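FAD linked oxidase-like protein (Myceliophthora thermophila, PDB 5L6G) oxidises the C1 hydroxyl of xylose and of xylooligosaccharides to lactones, using a bicovalently bound FAD and reducing molecular oxygen to hydrogen peroxide. Local coordinates at residues E412-R416 with F428-V433; S346-S350 with D444-Y448; F228-V234 with E313-M317; F171-H176 with Q283-H287. One frame throughout, in Å; residues are numbered along the deposited sequence.

Contact 1: E412-R416 with F428-V433; sequences ELYDR and FLDGWV. With XYP (beta-D-xylopyranose), chain H.
Leu-413 and Leu-429 join an inner strand of the substrate-domain sheet to a helix lying on it, a beta-alpha unit in which strand 412-416 and helix 428-433 run nearly antiparallel, at 159°, with their axes 9.4 Å apart at closest.

The apolar part is built on these two leucines. The Leu-429 side chain reaches the strand with both methyls: CD2 lies 3.8 Å from Leu-413 CB, and CD1 lies 3.5 Å from Leu-413 O, also touching Asp-415 CB. Leu-413 answers with CD2, which sits 4.0 Å from Trp-432 CE3, set obliquely to the indole, and meets Val-433 CG2 one residue further along the helix. An alanine in place of Leu-429 would probably open a gap between strand and helix, leaving Leu-413 CB and Asp-415 CB without the methyls that now cover them.

The polar part centres on Asp-415. Its CG stands trans to the backbone N (chi1 173°), which brings the carboxylate to the edge of the Phe-428 ring; OD2 comes to 3.5 Å from Phe-428 CD2, near the ring plane, with carboxylate and ring planes 73° apart. Arg-373 forms a salt bridge with OD1, and Tyr-421 hydrogen-bonds OD2.

Side chains alternate along the strand, so Glu-412 and Tyr-414 serve the other face. Glu-412 binds substrate there, OE2 being hydrogen-bonded to Tyr-96, while Tyr-414 stacks on Tyr-376.

The one polar link between strand and helix is a single water, which donates to Asp-415 OD2 at 2.8 Å and accepts from Leu-429 N at 2.9 Å.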
# COMPACT_ATOMS: atom_id res chain seq x y z
N GLU A 412 -5.87 3.24 -8.15
CA GLU A 412 -6.52 2.11 -7.54
C GLU A 412 -7.85 1.93 -8.26
O GLU A 412 -8.63 2.88 -8.36
CB GLU A 412 -6.78 2.33 -6.05
CG GLU A 412 -7.32 1.09 -5.37
CD GLU A 412 -7.65 1.30 -3.90
OE1 GLU A 412 -7.62 2.46 -3.41
OE2 GLU A 412 -7.96 0.28 -3.24
N LEU A 413 -8.09 0.72 -8.76
CA LEU A 413 -9.36 0.35 -9.37
C LEU A 413 -9.96 -0.74 -8.51
O LEU A 413 -9.32 -1.73 -8.22
CB LEU A 413 -9.20 -0.13 -10.81
CG LEU A 413 -8.59 0.81 -11.87
CD1 LEU A 413 -7.08 0.82 -11.80
CD2 LEU A 413 -9.01 0.40 -13.28
N TYR A 414 -11.21 -0.55 -8.10
CA TYR A 414 -11.79 -1.36 -7.03
C TYR A 414 -13.19 -1.74 -7.42
O TYR A 414 -13.99 -0.88 -7.77
CB TYR A 414 -11.79 -0.55 -5.74
CG TYR A 414 -11.84 -1.33 -4.45
CD1 TYR A 414 -10.67 -1.70 -3.80
CD2 TYR A 414 -13.05 -1.63 -3.84
CE1 TYR A 414 -10.70 -2.39 -2.60
CE2 TYR A 414 -13.08 -2.31 -2.62
CZ TYR A 414 -11.89 -2.67 -2.01
OH TYR A 414 -11.89 -3.32 -0.80
N ASP A 415 -13.51 -3.02 -7.32
CA ASP A 415 -14.79 -3.54 -7.82
C ASP A 415 -15.35 -4.46 -6.73
O ASP A 415 -14.88 -5.58 -6.56
CB ASP A 415 -14.55 -4.26 -9.14
CG ASP A 415 -15.77 -4.98 -9.68
OD1 ASP A 415 -16.91 -4.76 -9.17
OD2 ASP A 415 -15.57 -5.79 -10.64
N ARG A 416 -16.32 -3.95 -5.97
CA ARG A 416 -16.76 -4.56 -4.72
C ARG A 416 -18.17 -5.09 -4.88
O ARG A 416 -19.02 -4.41 -5.45
CB ARG A 416 -16.75 -3.51 -3.60
CG ARG A 416 -17.29 -4.01 -2.27
CD ARG A 416 -17.32 -2.89 -1.24
NE ARG A 416 -17.76 -3.38 0.06
CZ ARG A 416 -17.91 -2.61 1.14
NH1 ARG A 416 -17.68 -1.30 1.08
NH2 ARG A 416 -18.34 -3.14 2.27
N PHE A 428 -14.30 -6.63 -16.19
CA PHE A 428 -14.56 -5.18 -16.05
C PHE A 428 -13.26 -4.40 -15.79
O PHE A 428 -12.83 -3.60 -16.62
CB PHE A 428 -15.64 -4.91 -14.98
CG PHE A 428 -15.66 -3.50 -14.45
CD1 PHE A 428 -15.48 -2.42 -15.31
CD2 PHE A 428 -15.88 -3.25 -13.10
CE1 PHE A 428 -15.47 -1.11 -14.81
CE2 PHE A 428 -15.89 -1.94 -12.62
CZ PHE A 428 -15.68 -0.88 -13.47
N LEU A 429 -12.63 -4.60 -14.65
CA LEU A 429 -11.36 -3.91 -14.42
C LEU A 429 -10.28 -4.32 -15.41
O LEU A 429 -9.45 -3.49 -15.76
CB LEU A 429 -10.87 -4.07 -12.99
CG LEU A 429 -11.81 -3.45 -11.96
CD1 LEU A 429 -11.16 -3.55 -10.59
CD2 LEU A 429 -12.18 -2.00 -12.29
N ASP A 430 -10.29 -5.57 -15.86
CA ASP A 430 -9.28 -6.00 -16.83
C ASP A 430 -9.35 -5.18 -18.11
O ASP A 430 -8.31 -4.78 -18.67
CB ASP A 430 -9.41 -7.51 -17.16
CG ASP A 430 -8.93 -8.40 -16.01
OD1 ASP A 430 -8.36 -7.83 -15.04
OD2 ASP A 430 -9.13 -9.64 -16.08
N GLY A 431 -10.57 -4.94 -18.59
CA GLY A 431 -10.79 -4.20 -19.80
C GLY A 431 -10.40 -2.74 -19.61
O GLY A 431 -9.86 -2.11 -20.52
N TRP A 432 -10.65 -2.22 -18.42
CA TRP A 432 -10.32 -0.83 -18.14
C TRP A 432 -8.81 -0.63 -18.18
O TRP A 432 -8.32 0.32 -18.78
CB TRP A 432 -10.86 -0.38 -16.78
CG TRP A 432 -11.21 1.07 -16.75
CD1 TRP A 432 -10.85 2.01 -17.65
CD2 TRP A 432 -11.99 1.73 -15.76
NE1 TRP A 432 -11.39 3.24 -17.30
CE2 TRP A 432 -12.10 3.08 -16.14
CE3 TRP A 432 -12.64 1.30 -14.61
CZ2 TRP A 432 -12.81 4.02 -15.39
CZ3 TRP A 432 -13.35 2.23 -13.86
CH2 TRP A 432 -13.43 3.57 -14.26
N VAL A 433 -8.07 -1.56 -17.57
CA VAL A 433 -6.62 -1.45 -17.59
C VAL A 433 -6.07 -1.55 -19.02
O VAL A 433 -5.18 -0.78 -19.40
CB VAL A 433 -5.96 -2.47 -16.62
CG1 VAL A 433 -4.48 -2.54 -16.85
CG2 VAL A 433 -6.23 -2.04 -15.19
O1 XYP H . -6.07 4.14 -1.68
C1 XYP H . -6.94 3.70 -0.64
C2 XYP H . -7.92 4.82 -0.30
C3 XYP H . -9.00 4.34 0.66
C4 XYP H . -9.65 3.07 0.12
C5 XYP H . -8.60 2.01 -0.22
O2 XYP H . -7.18 5.89 0.30
O3 XYP H . -9.95 5.38 0.93
O4 XYP H . -10.52 2.51 1.11
O5 XYP H . -7.59 2.52 -1.08
O HOH W 1 -13.50 -6.23 -12.42

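Contact 2: S346-S350 with D444-Y448; sequences SLVTS and DWGMY. With FAD (flavin-adenine dinucleotide), chain D.
The edge of the large antiparallel sheet that backs the active site is formed here, where the end of strand 341-349 pairs with the short strand 445-446 and Tyr-448 goes on to the flavin. Val-348 and Gly-446 are an antiparallel hydrogen-bonded pair: Val-348 N donates to Gly-446 O at 2.8 Å, and Gly-446 N returns a bond to Val-348 O at 2.9 Å. Thr-349 and Trp-445 follow as a non-hydrogen-bonded pair, and Ser-350 N reaches Asp-444 O over a longer 3.3 Å.

Beyond Met-447 the pairing passes to a side chain. Ser-346 OG, which its torsion (chi1 76°) sets between the backbone N and the carbonyl carbon, accepts from Tyr-448 N at 2.8 Å with an N-H...O angle of 161°; a water also hydrogen-bonds OG. An alanine at Ser-346 would probably leave Tyr-448 N without its acceptor and the backbone at Tyr-448, whose hydroxyl bonds the flavin, less firmly fixed. The phenol of Tyr-448 lies trans to its backbone N (chi1 176°), and its OH donates a very short 2.5 Å bond to FAD O2, which sits in the plane of the ring at its edge. Gly-168 and Asn-450 also bond this hydroxyl.

On the opposite side of the sheet from Val-348, Leu-347 CD2 lies 3.6 Å from Trp-445 CE3, set obliquely to the indole, and 4.1 Å from Met-447 CE. Helix 426-437 packs against Leu-347, Trp-445 and Met-447, helix 458-466 against Trp-445 and Met-447, and strand 409-417 flanks strand 341-349 on its other edge.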
# COMPACT_ATOMS: atom_id res chain seq x y z
N SER A 346 -4.43 -2.08 -10.10
CA SER A 346 -3.72 -0.84 -9.97
C SER A 346 -2.98 -0.51 -11.25
O SER A 346 -2.87 -1.36 -12.17
CB SER A 346 -2.72 -0.96 -8.83
OG SER A 346 -1.60 -1.72 -9.24
N LEU A 347 -2.48 0.71 -11.29
CA LEU A 347 -1.61 1.15 -12.32
C LEU A 347 -0.77 2.30 -11.79
O LEU A 347 -1.16 3.00 -10.84
CB LEU A 347 -2.40 1.70 -13.53
CG LEU A 347 -2.79 0.82 -14.70
CD1 LEU A 347 -3.56 1.69 -15.68
CD2 LEU A 347 -1.60 0.21 -15.40
N VAL A 348 0.39 2.44 -12.41
CA VAL A 348 1.19 3.64 -12.36
C VAL A 348 1.39 4.01 -13.81
O VAL A 348 1.70 3.15 -14.64
CB VAL A 348 2.55 3.38 -11.70
CG1 VAL A 348 3.43 4.62 -11.75
CG2 VAL A 348 2.34 2.93 -10.26
N THR A 349 1.15 5.27 -14.15
CA THR A 349 1.33 5.71 -15.51
C THR A 349 2.04 7.06 -15.55
O THR A 349 2.05 7.83 -14.57
CB THR A 349 0.01 5.86 -16.32
OG1 THR A 349 -0.68 7.06 -15.95
CG2 THR A 349 -0.93 4.67 -16.23
N SER A 350 2.61 7.34 -16.71
CA SER A 350 3.01 8.69 -17.09
C SER A 350 1.76 9.52 -17.35
O SER A 350 0.63 9.07 -17.12
CB SER A 350 3.83 8.59 -18.37
OG SER A 350 3.06 7.97 -19.40
N ASP A 444 6.34 3.04 -19.61
CA ASP A 444 5.49 4.13 -19.15
C ASP A 444 4.31 3.67 -18.29
O ASP A 444 3.42 4.44 -17.96
CB ASP A 444 5.04 4.95 -20.35
CG ASP A 444 6.12 5.87 -20.85
OD1 ASP A 444 6.42 6.87 -20.16
OD2 ASP A 444 6.67 5.61 -21.94
N TRP A 445 4.32 2.41 -17.87
CA TRP A 445 3.36 1.99 -16.86
C TRP A 445 3.89 0.83 -16.05
O TRP A 445 4.74 0.06 -16.50
CB TRP A 445 2.00 1.64 -17.49
CG TRP A 445 2.00 0.40 -18.33
CD1 TRP A 445 2.29 0.32 -19.65
CD2 TRP A 445 1.69 -0.92 -17.90
NE1 TRP A 445 2.20 -0.99 -20.08
CE2 TRP A 445 1.81 -1.77 -19.02
CE3 TRP A 445 1.32 -1.48 -16.67
CZ2 TRP A 445 1.58 -3.15 -18.96
CZ3 TRP A 445 1.07 -2.85 -16.60
CH2 TRP A 445 1.22 -3.67 -17.75
N GLY A 446 3.38 0.76 -14.83
CA GLY A 446 3.63 -0.36 -13.95
C GLY A 446 2.42 -0.58 -13.08
O GLY A 446 1.36 -0.00 -13.32
N MET A 447 2.57 -1.43 -12.07
CA MET A 447 1.50 -1.69 -11.13
C MET A 447 2.05 -1.72 -9.71
O MET A 447 3.25 -1.76 -9.52
CB MET A 447 0.79 -3.00 -11.48
CG MET A 447 -0.11 -2.86 -12.70
SD MET A 447 -0.80 -4.40 -13.32
CE MET A 447 -1.99 -3.79 -14.51
N TYR A 448 1.16 -1.69 -8.74
CA TYR A 448 1.50 -1.37 -7.36
C TYR A 448 0.98 -2.44 -6.46
O TYR A 448 -0.22 -2.58 -6.28
CB TYR A 448 0.86 -0.03 -7.02
CG TYR A 448 1.01 0.49 -5.61
CD1 TYR A 448 2.23 0.55 -4.98
CD2 TYR A 448 -0.09 0.98 -4.93
CE1 TYR A 448 2.36 1.06 -3.70
CE2 TYR A 448 0.02 1.51 -3.66
CZ TYR A 448 1.24 1.57 -3.05
OH TYR A 448 1.33 2.09 -1.77
PA FAD D . -0.71 -8.10 5.02
O1A FAD D . -0.54 -8.50 6.47
O2A FAD D . -1.77 -8.82 4.25
O5B FAD D . 0.68 -8.09 4.29
C5B FAD D . 0.86 -7.72 2.92
C4B FAD D . 2.15 -8.30 2.39
O4B FAD D . 3.24 -7.81 3.16
C3B FAD D . 2.20 -9.82 2.51
O3B FAD D . 2.99 -10.34 1.46
C2B FAD D . 2.91 -10.04 3.82
O2B FAD D . 3.50 -11.33 3.93
C1B FAD D . 3.90 -8.90 3.81
N9A FAD D . 4.27 -8.54 5.18
C8A FAD D . 3.48 -8.18 6.19
N7A FAD D . 4.21 -7.94 7.31
C5A FAD D . 5.48 -8.15 6.96
C6A FAD D . 6.76 -8.10 7.67
N6A FAD D . 6.72 -7.73 8.97
N1A FAD D . 7.87 -8.43 6.98
C2A FAD D . 7.86 -8.77 5.69
N3A FAD D . 6.71 -8.84 4.97
C4A FAD D . 5.52 -8.54 5.57
N1 FAD D . -2.32 1.40 0.36
C2 FAD D . -1.80 2.64 0.09
O2 FAD D . -0.69 2.73 -0.50
N3 FAD D . -2.46 3.77 0.47
C4 FAD D . -3.64 3.74 1.14
O4 FAD D . -4.26 4.77 1.50
C4X FAD D . -4.26 2.43 1.46
N5 FAD D . -5.44 2.31 2.13
C5X FAD D . -5.99 1.08 2.46
C6 FAD D . -7.20 0.96 3.17
C7 FAD D . -7.72 -0.32 3.45
C7M FAD D . -9.02 -0.40 4.20
C8 FAD D . -6.98 -1.56 3.05
C8M FAD D . -7.49 -2.96 3.41
C9 FAD D . -5.78 -1.42 2.36
C9A FAD D . -5.27 -0.15 2.03
N10 FAD D . -4.06 0.01 1.30
C10 FAD D . -3.51 1.26 1.00
C1' FAD D . -3.28 -1.13 0.84
C2' FAD D . -2.23 -1.55 1.81
O2' FAD D . -1.14 -0.63 1.68
C3' FAD D . -1.76 -2.92 1.37
O3' FAD D . -2.85 -3.85 1.33
C4' FAD D . -0.70 -3.41 2.36
O4' FAD D . 0.23 -4.26 1.66
C5' FAD D . -1.37 -4.12 3.51
O5' FAD D . -0.44 -4.25 4.60
P FAD D . -0.82 -5.25 5.76
O1P FAD D . 0.32 -5.42 6.71
O2P FAD D . -2.15 -4.86 6.34
O3P FAD D . -1.18 -6.56 4.92
O HOH W 2 -1.97 -4.22 -8.79

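Contact 3: F228-V234 with E313-M317; sequences FAAPPNV and EHDWM. With NAG (2-acetamido-2-deoxy-beta-D-glucopyranose), chain E.
Trp-316, the first residue of helix 316-322, packs its indole against the link between strands 219-229 and 234-240, whereas the other end of the contact carries a glycan. In the tight part, Ala-230 CB lies over one face, 3.9 Å from the centroid of the five-membered ring and 16° off its normal, a CH-pi contact. Pro-231 CD comes to 3.5 Å from Trp-316 CE3, and Val-234 CG1 meets the same carbon at the ring edge. Phe-228 turns its edge to the indole face in an offset T-shaped pair, planes at 87°. The two segments join through one antiparallel hydrogen-bonded pair: Val-234 N donates to His-314 O at 2.9 Å, and His-314 N to Val-234 O at 2.7 Å.

The looser side begins at Pro-232 and Asn-233. Asn-233 ND2 is covalently bound to C1 of N-acetylglucosamine, whose O6 donates to Pro-232 O at 3.0 Å. A water donates to Pro-232 O and accepts from Trp-316 N at 2.9 Å.

Asp-315 N-caps the helix through Glu-318 N. Since Asn-233 ND2 makes only a weak 3.4 Å bond to His-314 O, that bond alone would probably hold the glycosylated amide loosely, and the sugar's position is likely to rest also on its O6 bond to Pro-232.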
# COMPACT_ATOMS: atom_id res chain seq x y z
N PHE A 228 8.31 13.46 10.96
CA PHE A 228 8.29 14.92 10.84
C PHE A 228 7.37 15.48 11.92
O PHE A 228 6.55 14.76 12.47
CB PHE A 228 7.87 15.37 9.44
CG PHE A 228 6.52 14.87 9.00
CD1 PHE A 228 5.36 15.58 9.29
CD2 PHE A 228 6.41 13.70 8.22
CE1 PHE A 228 4.12 15.13 8.85
CE2 PHE A 228 5.17 13.24 7.79
CZ PHE A 228 4.02 13.96 8.11
N ALA A 229 7.55 16.76 12.25
CA ALA A 229 6.63 17.43 13.16
C ALA A 229 5.27 17.54 12.46
O ALA A 229 5.19 18.06 11.36
CB ALA A 229 7.14 18.82 13.52
N ALA A 230 4.22 17.03 13.08
CA ALA A 230 2.89 17.09 12.48
C ALA A 230 2.47 18.56 12.31
O ALA A 230 2.63 19.35 13.23
CB ALA A 230 1.89 16.38 13.37
N PRO A 231 1.95 18.93 11.13
CA PRO A 231 1.49 20.31 11.01
C PRO A 231 0.32 20.57 11.95
O PRO A 231 -0.50 19.68 12.15
CB PRO A 231 1.02 20.40 9.55
CG PRO A 231 0.64 18.99 9.21
CD PRO A 231 1.66 18.15 9.92
N PRO A 232 0.25 21.78 12.52
CA PRO A 232 -0.82 22.05 13.46
C PRO A 232 -2.20 22.00 12.80
O PRO A 232 -3.17 21.67 13.48
CB PRO A 232 -0.50 23.46 13.98
CG PRO A 232 0.40 24.06 12.96
CD PRO A 232 1.17 22.92 12.37
N ASN A 233 -2.29 22.30 11.50
CA ASN A 233 -3.57 22.35 10.80
C ASN A 233 -3.47 21.78 9.39
O ASN A 233 -2.49 22.01 8.69
CB ASN A 233 -4.10 23.78 10.75
CG ASN A 233 -4.37 24.32 12.13
OD1 ASN A 233 -3.74 25.28 12.57
ND2 ASN A 233 -5.31 23.67 12.84
N VAL A 234 -4.48 21.01 9.01
CA VAL A 234 -4.62 20.50 7.65
C VAL A 234 -6.06 20.76 7.19
O VAL A 234 -6.99 20.78 8.01
CB VAL A 234 -4.27 19.02 7.54
CG1 VAL A 234 -2.82 18.78 7.94
CG2 VAL A 234 -5.22 18.16 8.38
N GLU A 313 -11.19 22.75 7.92
CA GLU A 313 -9.90 22.81 8.59
C GLU A 313 -9.90 21.84 9.77
O GLU A 313 -10.87 21.77 10.52
CB GLU A 313 -9.64 24.21 9.13
CG GLU A 313 -9.82 25.32 8.11
CD GLU A 313 -9.36 26.65 8.64
OE1 GLU A 313 -8.12 26.83 8.71
OE2 GLU A 313 -10.22 27.50 8.99
N HIS A 314 -8.77 21.17 9.98
CA HIS A 314 -8.66 20.13 10.99
C HIS A 314 -7.36 20.28 11.75
O HIS A 314 -6.40 20.85 11.23
CB HIS A 314 -8.62 18.74 10.31
CG HIS A 314 -9.74 18.48 9.35
ND1 HIS A 314 -11.04 18.27 9.76
CD2 HIS A 314 -9.75 18.38 8.00
CE1 HIS A 314 -11.81 18.07 8.70
NE2 HIS A 314 -11.05 18.11 7.62
N ASP A 315 -7.28 19.73 12.96
CA ASP A 315 -5.96 19.42 13.52
C ASP A 315 -5.46 18.15 12.82
O ASP A 315 -6.17 17.59 11.98
CB ASP A 315 -5.97 19.30 15.06
CG ASP A 315 -6.65 18.05 15.59
OD1 ASP A 315 -6.91 17.09 14.86
OD2 ASP A 315 -6.91 18.02 16.80
N TRP A 316 -4.24 17.74 13.14
CA TRP A 316 -3.60 16.64 12.46
C TRP A 316 -4.41 15.33 12.50
O TRP A 316 -4.62 14.70 11.47
CB TRP A 316 -2.19 16.41 13.01
CG TRP A 316 -1.53 15.21 12.40
CD1 TRP A 316 -1.28 14.03 13.01
CD2 TRP A 316 -1.09 15.08 11.05
NE1 TRP A 316 -0.69 13.16 12.13
CE2 TRP A 316 -0.56 13.78 10.91
CE3 TRP A 316 -1.09 15.92 9.94
CZ2 TRP A 316 -0.02 13.31 9.71
CZ3 TRP A 316 -0.55 15.46 8.74
CH2 TRP A 316 -0.03 14.16 8.63
N MET A 317 -4.86 14.92 13.68
CA MET A 317 -5.55 13.64 13.80
C MET A 317 -6.94 13.70 13.20
O MET A 317 -7.45 12.72 12.66
CB MET A 317 -5.66 13.17 15.26
CG MET A 317 -4.38 12.63 15.86
SD MET A 317 -3.54 11.40 14.87
CE MET A 317 -4.70 10.04 14.68
C1 NAG E . -5.75 23.95 14.21
C2 NAG E . -7.25 23.84 14.50
C3 NAG E . -7.55 23.85 16.01
C4 NAG E . -6.70 22.81 16.73
C5 NAG E . -5.24 23.08 16.40
C6 NAG E . -4.31 22.06 17.05
C7 NAG E . -9.01 24.69 13.00
C8 NAG E . -9.65 25.90 12.39
N2 NAG E . -7.97 24.91 13.82
O3 NAG E . -8.93 23.59 16.23
O4 NAG E . -6.91 22.84 18.13
O5 NAG E . -5.07 22.99 15.01
O6 NAG E . -3.03 22.14 16.45
O7 NAG E . -9.44 23.57 12.74
O HOH W 3 -2.34 19.21 14.78

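Contact 4: F171-H176 with Q283-H287; sequences FSSHSH and QGLYH. With XYP (beta-D-xylopyranose), chain J.
The imidazole of His-287 has Ser-175 OG over the centre of one face, 3.9 Å above its plane, while Phe-171 O and Ser-172 OG lie at its edge. NE2 of His-287 donates to Phe-171 O at 3.1 Å with an N-H...O angle of 160°, in the carbonyl plane and on a lone pair, only 10° out of the ring plane. Beside it, Ser-172 OG is 3.1 Å from His-287 CE1. At the ND1 edge, in the ring plane, a water bridges His-287 ND1 and His-176 NE2, at 2.7 Å from each, so both nitrogens of His-287 are engaged and its rotation is fixed. The two imidazoles themselves meet obliquely, at 55°.

The Phe-171 ring presents its edge to Gln-283 O, 3.5 Å from CE1, and Phe-171 CD1 packs 3.8 Å from Leu-285 CB. Tyr-323 stacks on this phenyl, which also touches Thr-154 and Arg-272, both substrate-binding; Gln-283 OE1 bonds Arg-272, so Gln-283 is a second-shell residue behind it.

The contact thus sets loop 171-172 and helix 173-176 of the FAD-binding part against the end of strand 280-286 and His-287 just after it, flanked by strands 269-275 and 234-240; Ser-175 OG bonds Glu-267 O, and Asn-270 bonds both Ser-175 OG and Leu-285 O.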
# COMPACT_ATOMS: atom_id res chain seq x y z
N PHE A 171 -2.39 10.94 2.08
CA PHE A 171 -2.67 12.36 1.98
C PHE A 171 -1.57 13.27 2.53
O PHE A 171 -1.78 14.49 2.71
CB PHE A 171 -4.03 12.66 2.63
CG PHE A 171 -5.20 12.44 1.70
CD1 PHE A 171 -5.43 13.27 0.62
CD2 PHE A 171 -6.07 11.39 1.91
CE1 PHE A 171 -6.51 13.08 -0.23
CE2 PHE A 171 -7.16 11.19 1.07
CZ PHE A 171 -7.38 12.04 -0.00
N SER A 172 -0.40 12.69 2.77
CA SER A 172 0.82 13.43 3.03
C SER A 172 1.91 13.13 2.02
O SER A 172 3.01 13.66 2.14
CB SER A 172 1.35 13.10 4.44
OG SER A 172 0.46 13.59 5.41
N SER A 173 1.61 12.31 1.02
CA SER A 173 2.66 11.74 0.20
C SER A 173 3.25 12.76 -0.77
O SER A 173 4.46 12.77 -1.00
CB SER A 173 2.17 10.50 -0.55
OG SER A 173 2.10 9.42 0.36
N HIS A 174 2.42 13.59 -1.36
CA HIS A 174 2.98 14.68 -2.16
C HIS A 174 3.93 15.54 -1.31
O HIS A 174 5.02 15.93 -1.78
CB HIS A 174 1.90 15.55 -2.75
CG HIS A 174 2.40 16.42 -3.85
ND1 HIS A 174 2.48 17.79 -3.74
CD2 HIS A 174 2.89 16.10 -5.07
CE1 HIS A 174 2.97 18.28 -4.86
NE2 HIS A 174 3.23 17.28 -5.68
N SER A 175 3.53 15.84 -0.07
CA SER A 175 4.35 16.64 0.82
C SER A 175 5.58 15.93 1.37
O SER A 175 6.62 16.57 1.58
CB SER A 175 3.52 17.16 1.99
OG SER A 175 2.38 17.85 1.54
N HIS A 176 5.47 14.62 1.65
CA HIS A 176 6.46 13.91 2.47
C HIS A 176 6.85 12.50 2.02
O HIS A 176 7.67 11.84 2.66
CB HIS A 176 5.92 13.82 3.92
CG HIS A 176 5.79 15.14 4.60
ND1 HIS A 176 6.86 15.95 4.89
CD2 HIS A 176 4.71 15.78 5.11
CE1 HIS A 176 6.45 17.04 5.51
NE2 HIS A 176 5.14 16.96 5.65
N GLN A 283 -10.32 15.13 -4.30
CA GLN A 283 -10.30 15.14 -2.85
C GLN A 283 -8.87 15.46 -2.47
O GLN A 283 -7.95 14.81 -2.95
CB GLN A 283 -10.64 13.77 -2.27
CG GLN A 283 -11.97 13.23 -2.76
CD GLN A 283 -12.26 11.86 -2.18
OE1 GLN A 283 -11.37 11.02 -2.06
NE2 GLN A 283 -13.52 11.63 -1.87
N GLY A 284 -8.72 16.45 -1.59
CA GLY A 284 -7.40 16.89 -1.17
C GLY A 284 -7.26 17.01 0.33
O GLY A 284 -8.26 17.03 1.07
N LEU A 285 -6.01 17.05 0.76
CA LEU A 285 -5.64 17.47 2.09
C LEU A 285 -4.48 18.45 1.92
O LEU A 285 -3.41 18.10 1.42
CB LEU A 285 -5.23 16.29 2.97
CG LEU A 285 -5.09 16.62 4.46
CD1 LEU A 285 -6.46 16.91 5.05
CD2 LEU A 285 -4.38 15.55 5.25
N TYR A 286 -4.72 19.70 2.31
CA TYR A 286 -3.73 20.73 2.18
C TYR A 286 -3.08 20.92 3.54
O TYR A 286 -3.78 21.13 4.54
CB TYR A 286 -4.40 22.01 1.71
CG TYR A 286 -3.44 23.13 1.46
CD1 TYR A 286 -2.69 23.17 0.29
CD2 TYR A 286 -3.27 24.14 2.39
CE1 TYR A 286 -1.79 24.18 0.06
CE2 TYR A 286 -2.37 25.17 2.18
CZ TYR A 286 -1.64 25.19 1.00
OH TYR A 286 -0.77 26.20 0.78
N HIS A 287 -1.76 20.85 3.58
CA HIS A 287 -1.04 21.02 4.84
C HIS A 287 -0.85 22.51 5.15
O HIS A 287 0.22 23.08 4.95
CB HIS A 287 0.29 20.30 4.80
CG HIS A 287 0.15 18.81 4.76
ND1 HIS A 287 0.96 17.98 5.50
CD2 HIS A 287 -0.72 18.00 4.10
CE1 HIS A 287 0.61 16.73 5.29
NE2 HIS A 287 -0.40 16.71 4.44
O1 XYP J . 10.68 14.77 2.08
C1 XYP J . 11.53 13.62 2.21
C2 XYP J . 12.15 13.58 3.61
C3 XYP J . 12.91 12.28 3.85
C4 XYP J . 12.07 11.07 3.41
C5 XYP J . 11.53 11.26 2.00
O2 XYP J . 13.03 14.70 3.73
O3 XYP J . 13.27 12.14 5.24
O4 XYP J . 12.87 9.89 3.48
O5 XYP J . 10.74 12.45 1.96
O HOH W 4 3.31 18.68 6.61

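Overall arrangement
All four contacts reach the same large antiparallel sheet, but in two groups. Contacts 1 and 2 have centres about 14 Å apart and meet where Val-433 CG1 lies 3.6 Å from Met-447 CE; contact 1 is nested in the chain loop closed by contact 2. Contacts 3 and 4, about 11 Å apart between centres, touch through Trp-316 CH2 and Ser-172 OG, 3.3 Å apart, and their segments alternate along the chain. Between the groups, contacts 2 and 4 come within about 8 Å at their nearest atoms. The active site is reached from three of them: Glu-412 in contact 1, Tyr-448 at the flavin in contact 2, and Phe-171 beside Thr-154 in contact 4.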